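Local coordinates for protein enoyl CoA hydratase/isomerase (Crotonase) (Legionella pneumophila subsp. pneumophila, PDB 3I47) that probably hydrates enoyl-CoA thioesters or shifts their double bond, as a member of the crotonase (enoyl-CoA hydratase/isomerase) family, at residues 98-102 and 208-212. Sequence-based numbering, arbitrary orientation.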
loop_
_atom_site.group_PDB
_atom_site.type_symbol
_atom_site.label_atom_id
_atom_site.label_comp_id
_atom_site.label_asym_id
_atom_site.label_seq_id
_atom_site.Cartn_x
_atom_site.Cartn_y
_atom_site.Cartn_z
ATOM N N SER A 98 9.244 0.968 1.143
ATOM C CA SER A 98 9.536 0.366 -0.161
ATOM C C SER A 98 9.970 1.436 -1.156
ATOM O O SER A 98 9.234 2.397 -1.355
ATOM C CB SER A 98 8.288 -0.304 -0.731
ATOM O OG SER A 98 8.534 -0.765 -2.064
ATOM N N PRO A 99 11.135 1.258 -1.803
ATOM C CA PRO A 99 11.499 2.205 -2.873
ATOM C C PRO A 99 10.652 1.981 -4.122
ATOM O O PRO A 99 10.528 2.888 -4.953
ATOM C CB PRO A 99 12.965 1.877 -3.187
ATOM C CG PRO A 99 13.395 0.865 -2.194
ATOM C CD PRO A 99 12.188 0.268 -1.529
ATOM N N LYS A 100 10.106 0.775 -4.263
ATOM C CA LYS A 100 9.236 0.427 -5.396
ATOM C C LYS A 100 7.784 0.860 -5.141
ATOM O O LYS A 100 7.330 0.894 -3.982
ATOM C CB LYS A 100 9.272 -1.089 -5.640
ATOM C CG LYS A 100 10.683 -1.624 -5.823
ATOM C CD LYS A 100 10.707 -3.126 -5.976
ATOM C CE LYS A 100 12.147 -3.558 -6.163
ATOM N NZ LYS A 100 12.309 -5.013 -6.404
ATOM N N PRO A 101 7.037 1.179 -6.217
ATOM C CA PRO A 101 5.609 1.512 -6.063
ATOM C C PRO A 101 4.832 0.381 -5.411
ATOM O O PRO A 101 5.039 -0.794 -5.739
ATOM C CB PRO A 101 5.116 1.685 -7.497
ATOM C CG PRO A 101 6.356 1.998 -8.291
ATOM C CD PRO A 101 7.505 1.319 -7.612
ATOM N N THR A 102 3.949 0.744 -4.487
ATOM C CA THR A 102 3.085 -0.229 -3.804
ATOM C C THR A 102 1.615 0.108 -4.029
ATOM O O THR A 102 1.216 1.280 -3.983
ATOM C CB THR A 102 3.365 -0.259 -2.301
ATOM O OG1 THR A 102 3.259 1.063 -1.771
ATOM C CG2 THR A 102 4.760 -0.809 -2.020
ATOM N N VAL A 208 10.836 6.211 -12.172
ATOM C CA VAL A 208 9.679 5.936 -11.304
ATOM C C VAL A 208 10.112 5.973 -9.838
ATOM O O VAL A 208 9.507 6.668 -9.017
ATOM C CB VAL A 208 9.021 4.587 -11.665
ATOM C CG1 VAL A 208 8.050 4.147 -10.569
ATOM C CG2 VAL A 208 8.272 4.691 -12.967
ATOM N N LYS A 209 11.188 5.258 -9.511
ATOM C CA LYS A 209 11.693 5.267 -8.141
ATOM C C LYS A 209 12.177 6.643 -7.694
ATOM O O LYS A 209 11.906 7.070 -6.579
ATOM C CB LYS A 209 12.791 4.209 -7.972
ATOM C CG LYS A 209 12.248 2.803 -8.171
ATOM C CD LYS A 209 13.274 1.753 -7.806
ATOM C CE LYS A 209 14.271 1.565 -8.928
ATOM N NZ LYS A 209 15.180 0.420 -8.649
ATOM N N ASN A 210 12.874 7.350 -8.585
ATOM C CA ASN A 210 13.343 8.689 -8.280
ATOM C C ASN A 210 12.180 9.657 -8.058
ATOM O O ASN A 210 12.274 10.543 -7.218
ATOM C CB ASN A 210 14.181 9.250 -9.434
ATOM C CG ASN A 210 15.521 8.546 -9.622
ATOM O OD1 ASN A 210 16.203 8.796 -10.619
ATOM N ND2 ASN A 210 15.902 7.662 -8.692
ATOM N N SER A 211 11.092 9.478 -8.814
ATOM C CA SER A 211 9.913 10.345 -8.688
ATOM C C SER A 211 9.202 10.131 -7.358
ATOM O O SER A 211 8.713 11.081 -6.752
ATOM C CB SER A 211 8.945 10.114 -9.836
ATOM O OG SER A 211 9.532 10.579 -11.040
ATOM N N LYS A 212 9.183 8.884 -6.899
ATOM C CA LYS A 212 8.655 8.584 -5.569
ATOM C C LYS A 212 9.491 9.289 -4.512
ATOM O O LYS A 212 8.940 9.966 -3.638
ATOM C CB LYS A 212 8.651 7.073 -5.314
ATOM C CG LYS A 212 8.134 6.691 -3.933
ATOM C CD LYS A 212 7.834 5.209 -3.874
ATOM C CE LYS A 212 7.381 4.793 -2.494
ATOM N NZ LYS A 212 6.882 3.387 -2.533
HETATM O O HOH W 1 11.732 5.322 -4.419
HETATM O O HOH W 2 5.333 2.342 -0.345
#
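Ser98 offers its carbonyl oxygen to the ammonium group of Lys212, the hydrogen bond from Lys212 NZ to Ser98 O being 2.8 Å with the donor tilted 31° from the carbonyl plane. The lysine gets there because CG lies anti to the backbone N (chi1 179°) and the rest of the chain runs fully extended off helix 205-218. At Pro99 the carbonyl oxygen rests on lysine methylenes, Pro99 O lying 3.6 Å from Lys209 CG and 3.7 Å from Lys212 CD, and a water bridges Pro99 O to Lys209 O. Lys100 O takes two donors from opposite faces of its plane: Ser98 OG at 2.8 Å, a bond within the loop, and Lys212 NZ at 2.9 Å, well above the plane. Lys100 NZ hydrogen-bonds Val49 O and Ala43 O. Pro101 makes the apolar part of the contact, its CG 3.6 Å from Val208 CG1, the two side chains crossing at about a right angle. Thr102 OG1 meets Lys212 NZ through a second water and accepts from Asp122 N; Asp122 OD2 salt-bridges Lys212, whose NZ is thus held by two carbonyls, a water and a carboxylate. Helix 205-218 packs on the connection from helix 78-97 into strand 102-106, a central strand of the crotonase core sheet, with helix 30-45 touching Ser98 and Pro99.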